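PDB 2WY4: single domain haemoglobin, which binds haem b, with cyanide in the haem pocket here, and as a bacterial globin probably takes part in oxygen binding or nitric oxide detoxification. Local coordinates for residues A[14-19]-A[59-64]; A[92-97]-A[128-133]. All blocks are in the same frame, centred on the assembly; numbering follows the deposited sequence.

Contact 1: A[14-19]-A[59-64]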
ATOM      1  N   PRO A  14       0.234   3.019  15.032  1.00 16.89           N
ATOM      2  CA  PRO A  14       0.441   4.385  15.519  1.00 17.32           C
ATOM      3  C   PRO A  14       1.449   5.195  14.724  1.00 17.27           C
ATOM      4  O   PRO A  14       1.310   6.413  14.564  1.00 17.81           O
ATOM      5  CB  PRO A  14       0.951   4.180  16.957  1.00 17.38           C
ATOM      6  CG  PRO A  14       0.693   2.797  17.298  1.00 18.69           C
ATOM      7  CD  PRO A  14       0.445   2.033  16.089  1.00 17.03           C
ATOM      8  N   ILE A  15       2.482   4.524  14.228  1.00 17.68           N
ATOM      9  CA  ILE A  15       3.499   5.205  13.456  1.00 17.82           C
ATOM     10  C   ILE A  15       2.892   5.752  12.186  1.00 16.56           C
ATOM     11  O   ILE A  15       3.177   6.865  11.755  1.00 18.54           O
ATOM     12  CB  ILE A  15       4.659   4.218  13.125  1.00 18.65           C
ATOM     13  CG1 ILE A  15       5.332   3.759  14.425  1.00 20.17           C
ATOM     14  CG2 ILE A  15       5.644   4.846  12.150  1.00 18.86           C
ATOM     15  CD1 ILE A  15       6.458   2.701  14.201  1.00 22.68           C
ATOM     16  N   LEU A  16       2.031   4.948  11.585  1.00 16.36           N
ATOM     17  CA  LEU A  16       1.341   5.337  10.384  1.00 16.06           C
ATOM     18  C   LEU A  16       0.244   6.369  10.675  1.00 16.44           C
ATOM     19  O   LEU A  16      -0.041   7.217   9.833  1.00 16.08           O
ATOM     20  CB  LEU A  16       0.722   4.117   9.705  1.00 15.75           C
ATOM     21  CG  LEU A  16       1.619   3.016   9.152  1.00 18.06           C
ATOM     22  CD1 LEU A  16       0.862   1.711   8.950  1.00 21.26           C
ATOM     23  CD2 LEU A  16       2.140   3.481   7.851  1.00 18.40           C
ATOM     24  N   GLN A  17      -0.384   6.274  11.840  1.00 16.58           N
ATOM     25  CA  GLN A  17      -1.372   7.295  12.221  1.00 16.68           C
ATOM     26  C   GLN A  17      -0.685   8.657  12.302  1.00 16.71           C
ATOM     27  O   GLN A  17      -1.284   9.671  11.934  1.00 19.10           O
ATOM     28  CB  GLN A  17      -2.012   6.976  13.588  1.00 16.83           C
ATOM     29  CG  GLN A  17      -3.029   5.885  13.562  1.00 17.77           C
ATOM     30  CD  GLN A  17      -3.543   5.535  14.935  1.00 17.73           C
ATOM     31  OE1 GLN A  17      -2.851   4.919  15.715  1.00 20.93           O
ATOM     32  NE2 GLN A  17      -4.758   5.984  15.239  1.00 21.75           N
ATOM     33  N   LYS A  18       0.557   8.683  12.779  1.00 17.82           N
ATOM     34  CA  LYS A  18       1.245   9.927  13.024  1.00 19.04           C
ATOM     35  C   LYS A  18       1.973  10.463  11.817  1.00 18.33           C
ATOM     36  O   LYS A  18       2.009  11.668  11.594  1.00 19.17           O
ATOM     37  CB  LYS A  18       2.243   9.758  14.150  1.00 20.77           C
ATOM     38  CG  LYS A  18       2.813  11.061  14.662  1.00 23.91           C
ATOM     39  CD  LYS A  18       3.497  10.877  16.023  1.00 27.24           C
ATOM     40  CE  LYS A  18       4.860  10.233  15.890  1.00 29.05           C
ATOM     41  NZ  LYS A  18       5.849  11.127  15.191  1.00 28.33           N
ATOM     42  N   ASN A  19       2.570   9.588  11.017  1.00 16.52           N
ATOM     43  CA  ASN A  19       3.366  10.066   9.897  1.00 16.05           C
ATOM     44  C   ASN A  19       3.120   9.292   8.618  1.00 15.13           C
ATOM     45  O   ASN A  19       3.959   9.271   7.729  1.00 14.60           O
ATOM     46  CB  ASN A  19       4.857  10.063  10.248  1.00 16.67           C
ATOM     47  CG  ASN A  19       5.213  11.032  11.347  1.00 16.00           C
ATOM     48  OD1 ASN A  19       5.252  10.649  12.526  1.00 18.52           O
ATOM     49  ND2 ASN A  19       5.474  12.299  10.973  1.00 19.15           N
ATOM     50  N   ALA A  59      -5.343   3.374   3.652  1.00 10.77           N
ATOM     51  CA  ALA A  59      -5.508   1.996   3.198  1.00 11.47           C
ATOM     52  C   ALA A  59      -4.453   1.067   3.820  1.00 11.78           C
ATOM     53  O   ALA A  59      -4.765  -0.104   4.096  1.00 11.24           O
ATOM     54  CB  ALA A  59      -5.408   1.949   1.719  1.00 11.52           C
ATOM     55  N   ILE A  60      -3.213   1.556   3.963  1.00 11.93           N
ATOM     56  CA  ILE A  60      -2.191   0.758   4.614  1.00 11.93           C
ATOM     57  C   ILE A  60      -2.589   0.538   6.064  1.00 12.06           C
ATOM     58  O   ILE A  60      -2.445  -0.556   6.583  1.00 12.91           O
ATOM     59  CB  ILE A  60      -0.782   1.396   4.432  1.00 12.66           C
ATOM     60  CG1 ILE A  60      -0.409   1.405   2.951  1.00 12.49           C
ATOM     61  CG2 ILE A  60       0.259   0.588   5.207  1.00 13.75           C
ATOM     62  CD1 ILE A  60       0.805   2.215   2.607  1.00 12.62           C
ATOM     63  N   LEU A  61      -3.060   1.592   6.732  1.00 11.62           N
ATOM     64  CA  LEU A  61      -3.549   1.435   8.101  1.00 12.21           C
ATOM     65  C   LEU A  61      -4.647   0.391   8.171  1.00 12.44           C
ATOM     66  O   LEU A  61      -4.705  -0.400   9.108  1.00 13.27           O
ATOM     67  CB  LEU A  61      -4.109   2.750   8.606  1.00 12.98           C
ATOM     68  CG  LEU A  61      -3.060   3.733   9.109  1.00 13.22           C
ATOM     69  CD1 LEU A  61      -3.620   5.124   9.156  1.00 14.13           C
ATOM     70  CD2 LEU A  61      -2.619   3.325  10.504  1.00 15.58           C
ATOM     71  N   MET A  62      -5.574   0.449   7.222  1.00 12.83           N
ATOM     72  CA  MET A  62      -6.673  -0.497   7.190  1.00 13.23           C
ATOM     73  C   MET A  62      -6.143  -1.921   7.103  1.00 12.87           C
ATOM     74  O   MET A  62      -6.670  -2.821   7.739  1.00 13.92           O
ATOM     75  CB  MET A  62      -7.593  -0.208   5.999  1.00 14.45           C
ATOM     76  CG  MET A  62      -8.883  -0.945   5.997  1.00 15.58           C
ATOM     77  SD  MET A  62      -9.918  -0.378   7.422  1.00 18.58           S
ATOM     78  CE  MET A  62     -11.498  -0.948   6.810  1.00 20.40           C
ATOM     79  N   ALA A  63      -5.112  -2.120   6.286  1.00 12.59           N
ATOM     80  CA  ALA A  63      -4.556  -3.461   6.123  1.00 12.88           C
ATOM     81  C   ALA A  63      -3.811  -3.891   7.402  1.00 13.88           C
ATOM     82  O   ALA A  63      -3.934  -5.021   7.863  1.00 15.49           O
ATOM     83  CB  ALA A  63      -3.622  -3.485   4.921  1.00 13.27           C
ATOM     84  N   ALA A  64      -3.020  -2.991   7.959  1.00 13.68           N
ATOM     85  CA  ALA A  64      -2.272  -3.327   9.178  1.00 14.12           C
ATOM     86  C   ALA A  64      -3.226  -3.690  10.320  1.00 14.93           C
ATOM     87  O   ALA A  64      -3.001  -4.640  11.052  1.00 16.19           O
ATOM     88  CB  ALA A  64      -1.349  -2.167   9.568  1.00 14.41           C
TER
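The A-helix to E-helix face of the globin fold is formed here by L16 and L61, which lie alongside each other with their side chains running opposite ways where helix 4-34 meets helix 51-65. The two short segments run antiparallel, at 167°, with their axes 9.9 Å apart. Methyl CD2 of L61 makes the closest approach, reaching CB of L16 at 3.5 Å. The same methyl lies 3.9 Å from the backbone N of Q17 and 4.0 Å from Q17 CG, so it packs against the root of one side chain, the main chain and the flank of the next. With CG of L61 beside its own backbone N (chi1 -81°), the branch is carried across to helix 4-34, although the bond from CA to CB does not point there.

L16 replies with its other end. Its CD1 comes to 4.0 Å from CG2 of I60, whose side chain lies across that of L16. CG2 of I60, anti to the backbone N, is the branch that meets L16; the side chain also packs on L101 and W119. Helix 51-65 is the distal E helix of the globin fold, contributing Q52 to the cyanide pocket and A59 to the haem pocket. The side chain of I60 lies about 5 Å from the haem, which brings the I60 end of this face close to the haem pocket. W119 of helix 113-139 touches both L16 and I60, covering one flank of the apolar pair.

Towards the surface the chemistry changes. Q17 offers only the aliphatic root of its extended chain to L61, and the residue is exposed. Beyond, near the C-terminal part of helix 51-65, the carbonyl oxygen of A64 accepts a hydrogen bond from K10 NZ.

Contact 2: A[92-97]-A[128-133]. With HEM (protoporphyrin IX containing Fe), chain B.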
ATOM      1  N   GLU A  92       0.934  -7.360 -12.290  1.00 15.31           N
ATOM      2  CA  GLU A  92       2.350  -7.098 -12.411  1.00 16.07           C
ATOM      3  C   GLU A  92       2.800  -5.738 -11.898  1.00 14.83           C
ATOM      4  O   GLU A  92       3.986  -5.473 -11.828  1.00 16.33           O
ATOM      5  CB  GLU A  92       2.787  -7.258 -13.879  1.00 16.63           C
ATOM      6  CG  GLU A  92       2.689  -8.666 -14.405  1.00 18.64           C
ATOM      7  CD  GLU A  92       1.281  -9.185 -14.572  1.00 18.34           C
ATOM      8  OE1 GLU A  92       0.394  -8.403 -14.978  1.00 19.58           O
ATOM      9  OE2 GLU A  92       1.055 -10.413 -14.329  1.00 22.98           O
ATOM     10  N   HIS A  93       1.855  -4.846 -11.568  1.00 13.67           N
ATOM     11  CA  HIS A  93       2.260  -3.556 -10.975  1.00 13.76           C
ATOM     12  C   HIS A  93       2.484  -3.707  -9.485  1.00 12.31           C
ATOM     13  O   HIS A  93       3.180  -2.928  -8.912  1.00 12.99           O
ATOM     14  CB  HIS A  93       1.188  -2.490 -11.141  1.00 13.73           C
ATOM     15  CG  HIS A  93       1.047  -1.948 -12.529  1.00 14.92           C
ATOM     16  ND1 HIS A  93      -0.118  -2.075 -13.249  1.00 15.26           N
ATOM     17  CD2 HIS A  93       1.902  -1.242 -13.305  1.00 16.64           C
ATOM     18  CE1 HIS A  93       0.040  -1.488 -14.425  1.00 15.98           C
ATOM     19  NE2 HIS A  93       1.248  -0.949 -14.471  1.00 17.10           N
ATOM     20  N   TYR A  94       1.889  -4.717  -8.866  1.00 12.29           N
ATOM     21  CA  TYR A  94       2.004  -4.865  -7.423  1.00 12.66           C
ATOM     22  C   TYR A  94       3.452  -5.042  -6.925  1.00 13.16           C
ATOM     23  O   TYR A  94       3.784  -4.472  -5.879  1.00 13.65           O
ATOM     24  CB  TYR A  94       1.018  -5.906  -6.841  1.00 12.28           C
ATOM     25  CG  TYR A  94      -0.387  -5.385  -6.748  1.00 12.37           C
ATOM     26  CD1 TYR A  94      -1.218  -5.394  -7.849  1.00 14.33           C
ATOM     27  CD2 TYR A  94      -0.865  -4.829  -5.569  1.00 13.52           C
ATOM     28  CE1 TYR A  94      -2.477  -4.868  -7.789  1.00 12.93           C
ATOM     29  CE2 TYR A  94      -2.124  -4.302  -5.505  1.00 13.93           C
ATOM     30  CZ  TYR A  94      -2.927  -4.333  -6.606  1.00 13.20           C
ATOM     31  OH  TYR A  94      -4.205  -3.823  -6.530  1.00 13.50           O
ATOM     32  N   PRO A  95       4.329  -5.815  -7.607  1.00 14.10           N
ATOM     33  CA  PRO A  95       5.726  -5.850  -7.172  1.00 13.54           C
ATOM     34  C   PRO A  95       6.448  -4.467  -7.253  1.00 12.94           C
ATOM     35  O   PRO A  95       7.430  -4.218  -6.522  1.00 13.60           O
ATOM     36  CB  PRO A  95       6.359  -6.877  -8.127  1.00 13.29           C
ATOM     37  CG  PRO A  95       5.245  -7.709  -8.571  1.00 13.81           C
ATOM     38  CD  PRO A  95       4.097  -6.759  -8.714  1.00 13.65           C
ATOM     39  N   ILE A  96       6.004  -3.593  -8.151  1.00 13.61           N
ATOM     40  CA  ILE A  96       6.578  -2.257  -8.244  1.00 13.20           C
ATOM     41  C   ILE A  96       6.215  -1.474  -6.995  1.00 13.53           C
ATOM     42  O   ILE A  96       7.041  -0.870  -6.340  1.00 13.30           O
ATOM     43  CB  ILE A  96       6.076  -1.538  -9.513  1.00 13.83           C
ATOM     44  CG1 ILE A  96       6.647  -2.227 -10.749  1.00 15.65           C
ATOM     45  CG2 ILE A  96       6.476  -0.115  -9.481  1.00 15.28           C
ATOM     46  CD1 ILE A  96       6.052  -1.722 -12.062  1.00 17.10           C
ATOM     47  N   VAL A  97       4.928  -1.467  -6.678  1.00 13.16           N
ATOM     48  CA  VAL A  97       4.458  -0.810  -5.466  1.00 13.40           C
ATOM     49  C   VAL A  97       5.155  -1.363  -4.230  1.00 13.60           C
ATOM     50  O   VAL A  97       5.563  -0.607  -3.351  1.00 13.75           O
ATOM     51  CB  VAL A  97       2.892  -0.862  -5.364  1.00 12.10           C
ATOM     52  CG1 VAL A  97       2.414  -0.525  -3.968  1.00 13.16           C
ATOM     53  CG2 VAL A  97       2.303   0.082  -6.402  1.00 13.30           C
ATOM     54  N   LYS A 128      -1.837  -9.723  -2.472  1.00 15.51           N
ATOM     55  CA  LYS A 128      -2.597 -10.853  -2.964  1.00 16.41           C
ATOM     56  C   LYS A 128      -4.098 -10.631  -2.785  1.00 16.07           C
ATOM     57  O   LYS A 128      -4.894 -10.977  -3.652  1.00 16.05           O
ATOM     58  CB  LYS A 128      -2.164 -12.133  -2.247  0.70 16.71           C
ATOM     59  CG  LYS A 128      -3.051 -13.331  -2.576  0.70 17.19           C
ATOM     60  CD  LYS A 128      -2.527 -14.578  -1.878  0.70 19.02           C
ATOM     61  CE  LYS A 128      -3.045 -15.854  -2.505  0.70 22.22           C
ATOM     62  NZ  LYS A 128      -4.493 -15.864  -2.690  0.70 24.46           N
ATOM     63  N   PHE A 129      -4.486 -10.077  -1.635  1.00 15.61           N
ATOM     64  CA  PHE A 129      -5.899  -9.789  -1.393  1.00 15.51           C
ATOM     65  C   PHE A 129      -6.483  -8.823  -2.433  1.00 14.80           C
ATOM     66  O   PHE A 129      -7.581  -9.071  -2.963  1.00 15.03           O
ATOM     67  CB  PHE A 129      -6.060  -9.238   0.020  1.00 15.45           C
ATOM     68  CG  PHE A 129      -7.476  -9.185   0.506  1.00 15.37           C
ATOM     69  CD1 PHE A 129      -8.154 -10.323   0.855  1.00 19.11           C
ATOM     70  CD2 PHE A 129      -8.129  -7.973   0.599  1.00 15.54           C
ATOM     71  CE1 PHE A 129      -9.451 -10.267   1.322  1.00 18.66           C
ATOM     72  CE2 PHE A 129      -9.445  -7.904   1.028  1.00 18.24           C
ATOM     73  CZ  PHE A 129     -10.103  -9.046   1.383  1.00 17.82           C
ATOM     74  N   TYR A 130      -5.757  -7.752  -2.741  1.00 14.57           N
ATOM     75  CA  TYR A 130      -6.202  -6.803  -3.759  1.00 14.32           C
ATOM     76  C   TYR A 130      -6.214  -7.447  -5.149  1.00 14.91           C
ATOM     77  O   TYR A 130      -7.203  -7.350  -5.900  1.00 14.56           O
ATOM     78  CB  TYR A 130      -5.288  -5.584  -3.808  1.00 13.75           C
ATOM     79  CG  TYR A 130      -5.608  -4.481  -2.825  1.00 11.79           C
ATOM     80  CD1 TYR A 130      -5.332  -4.626  -1.488  1.00 13.13           C
ATOM     81  CD2 TYR A 130      -6.178  -3.281  -3.262  1.00 12.93           C
ATOM     82  CE1 TYR A 130      -5.610  -3.625  -0.589  1.00 12.88           C
ATOM     83  CE2 TYR A 130      -6.476  -2.292  -2.369  1.00 14.27           C
ATOM     84  CZ  TYR A 130      -6.202  -2.442  -1.035  1.00 12.02           C
ATOM     85  OH  TYR A 130      -6.546  -1.408  -0.194  1.00 14.41           O
ATOM     86  N   ILE A 131      -5.120  -8.135  -5.488  1.00 15.04           N
ATOM     87  CA  ILE A 131      -5.000  -8.783  -6.803  1.00 15.22           C
ATOM     88  C   ILE A 131      -6.155  -9.736  -7.071  1.00 16.01           C
ATOM     89  O   ILE A 131      -6.725  -9.748  -8.168  1.00 16.14           O
ATOM     90  CB  ILE A 131      -3.654  -9.544  -6.902  1.00 15.67           C
ATOM     91  CG1 ILE A 131      -2.472  -8.564  -6.999  1.00 16.76           C
ATOM     92  CG2 ILE A 131      -3.617 -10.458  -8.126  1.00 15.72           C
ATOM     93  CD1 ILE A 131      -1.106  -9.206  -6.705  1.00 15.43           C
ATOM     94  N   ASP A 132      -6.494 -10.542  -6.077  1.00 15.81           N
ATOM     95  CA  ASP A 132      -7.535 -11.558  -6.281  1.00 17.10           C
ATOM     96  C   ASP A 132      -8.904 -10.939  -6.517  1.00 17.07           C
ATOM     97  O   ASP A 132      -9.686 -11.406  -7.366  1.00 17.38           O
ATOM     98  CB  ASP A 132      -7.605 -12.567  -5.123  1.00 18.31           C
ATOM     99  CG  ASP A 132      -6.393 -13.521  -5.067  1.00 20.46           C
ATOM    100  OD1 ASP A 132      -5.588 -13.585  -6.029  1.00 22.90           O
ATOM    101  OD2 ASP A 132      -6.148 -14.213  -4.062  1.00 24.32           O
ATOM    102  N   ILE A 133      -9.211  -9.872  -5.788  1.00 16.60           N
ATOM    103  CA  ILE A 133     -10.478  -9.172  -5.969  1.00 17.04           C
ATOM    104  C   ILE A 133     -10.522  -8.504  -7.356  1.00 17.07           C
ATOM    105  O   ILE A 133     -11.532  -8.596  -8.072  1.00 17.24           O
ATOM    106  CB  ILE A 133     -10.698  -8.130  -4.826  1.00 18.06           C
ATOM    107  CG1 ILE A 133     -11.109  -8.849  -3.549  1.00 18.96           C
ATOM    108  CG2 ILE A 133     -11.732  -7.079  -5.172  1.00 17.99           C
ATOM    109  CD1 ILE A 133     -11.191  -7.992  -2.330  1.00 17.90           C
TER
HETATM  110  CHA HEM B 150      -5.820   4.685  -6.013  1.00 10.86           C
HETATM  111  CHB HEM B 150      -4.603   1.838  -2.333  1.00 10.61           C
HETATM  112  CHC HEM B 150      -1.688  -0.639  -5.264  1.00 11.96           C
HETATM  113  CHD HEM B 150      -2.434   2.635  -8.769  1.00 10.33           C
HETATM  114  C1A HEM B 150      -5.817   4.098  -4.804  1.00 10.31           C
HETATM  115  C2A HEM B 150      -6.602   4.468  -3.665  1.00 11.22           C
HETATM  116  C3A HEM B 150      -6.263   3.693  -2.619  1.00 11.36           C
HETATM  117  C4A HEM B 150      -5.224   2.807  -3.106  1.00 11.08           C
HETATM  118  CMA HEM B 150      -6.870   3.732  -1.208  1.00 11.82           C
HETATM  119  CAA HEM B 150      -7.678   5.582  -3.673  1.00 12.48           C
HETATM  120  CBA HEM B 150      -8.839   5.239  -4.610  1.00 14.21           C
HETATM  121  CGA HEM B 150     -10.038   4.575  -4.013  1.00 17.75           C
HETATM  122  O1A HEM B 150     -10.197   4.581  -2.764  1.00 19.71           O
HETATM  123  O2A HEM B 150     -10.891   4.079  -4.831  1.00 19.80           O
HETATM  124  C1B HEM B 150      -3.682   0.941  -2.804  1.00 11.65           C
HETATM  125  C2B HEM B 150      -3.093  -0.103  -2.044  1.00 11.68           C
HETATM  126  C3B HEM B 150      -2.285  -0.796  -2.863  1.00 11.05           C
HETATM  127  C4B HEM B 150      -2.345  -0.207  -4.154  1.00 12.16           C
HETATM  128  CMB HEM B 150      -3.296  -0.313  -0.549  1.00 12.57           C
HETATM  129  CAB HEM B 150      -1.368  -1.989  -2.559  1.00 11.59           C
HETATM  130  CBB HEM B 150      -1.769  -3.008  -1.820  1.00 14.19           C
HETATM  131  C1C HEM B 150      -1.653  -0.027  -6.494  1.00 11.56           C
HETATM  132  C2C HEM B 150      -0.963  -0.427  -7.670  1.00 12.40           C
HETATM  133  C3C HEM B 150      -1.169   0.491  -8.591  1.00 13.14           C
HETATM  134  C4C HEM B 150      -1.978   1.549  -8.043  1.00 11.73           C
HETATM  135  CMC HEM B 150      -0.188  -1.746  -7.818  1.00 11.48           C
HETATM  136  CAC HEM B 150      -0.618   0.468 -10.007  1.00 14.29           C
HETATM  137  CBC HEM B 150       0.177   1.466 -10.413  1.00 14.64           C
HETATM  138  C1D HEM B 150      -3.433   3.474  -8.316  1.00 11.92           C
HETATM  139  C2D HEM B 150      -3.916   4.556  -9.085  1.00 12.11           C
HETATM  140  C3D HEM B 150      -4.974   5.216  -8.273  1.00 11.71           C
HETATM  141  C4D HEM B 150      -5.030   4.441  -7.078  1.00 11.50           C
HETATM  142  CMD HEM B 150      -3.459   4.948 -10.472  1.00 12.91           C
HETATM  143  CAD HEM B 150      -5.798   6.447  -8.607  1.00 12.14           C
HETATM  144  CBD HEM B 150      -5.257   7.621  -7.795  1.00 12.89           C
HETATM  145  CGD HEM B 150      -5.757   8.960  -8.248  1.00 11.87           C
HETATM  146  O1D HEM B 150      -4.923   9.865  -8.365  1.00 12.50           O
HETATM  147  O2D HEM B 150      -6.995   9.083  -8.450  1.00 14.61           O
HETATM  148  NA  HEM B 150      -4.960   3.077  -4.451  1.00 11.04           N
HETATM  149  NB  HEM B 150      -3.225   0.852  -4.094  1.00 11.49           N
HETATM  150  NC  HEM B 150      -2.273   1.188  -6.746  1.00 12.14           N
HETATM  151  ND  HEM B 150      -4.095   3.421  -7.112  1.00 12.34           N
HETATM  152 FE   HEM B 150      -3.657   2.130  -5.603  1.00 12.78          FE
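Y94 is sandwiched between I131 and the haem. CG1 of I131 approaches one face of the phenol in a CH-pi contact, 3.8 Å from the ring centroid and 23° off the normal. Over the centre of the opposite face stands the haem methyl CMC, 3.6 Å above the ring plane, and V97 CG2 packs on that same methyl at 3.4 Å. The first torsion of Y94 (chi1 -76°) sets CG beside the backbone N and sends the ring between these two groups.

The side chain of Y130 is set nearly perpendicular to that of Y94, with its CB 3.4 Å from Y94 OH. Its ring turns to the porphyrin: vinyl carbon CBB lies over one face, toward the rim, 3.9 Å above the plane, while meeting the edge of the Y94 ring in plane, and Y130 OH is 3.4 Å from methyl CMB. Together the two phenols line the haem edge that carries methyls CMB and CMC and the vinyl between them.

The outer side is looser, and I131 is partly exposed there. The hydroxyl of Y94 is hydrogen-bonded to E134 OE1 and its side chain touches the iron ligand H84, the Tyr-Glu pairing beside the axial histidine that marks the proximal haem pocket of flavohaemoglobin-type globins.

Overall arrangement
From the N terminus, helix 4-34 leads through helix 44-48 into helix 51-65, whose later turns fold back on 14-19 to close the loop of contact 1. The chain then passes through helix 74-86, which carries the axial ligand H84, before contact 2 opens. That second loop, made mostly of helices 94-109 and 113-139, closes at 128-133. The two loops follow in series, neither nesting nor crossing, and their contacts have centres 19 Å apart on opposite sides of the chain's centre. They nevertheless touch, through A59 CB and Y130 OH at 4.0 Å. Contact 1 ties the N-terminal helix to the distal helix, and contact 2 joins the last two long helices beside the haem.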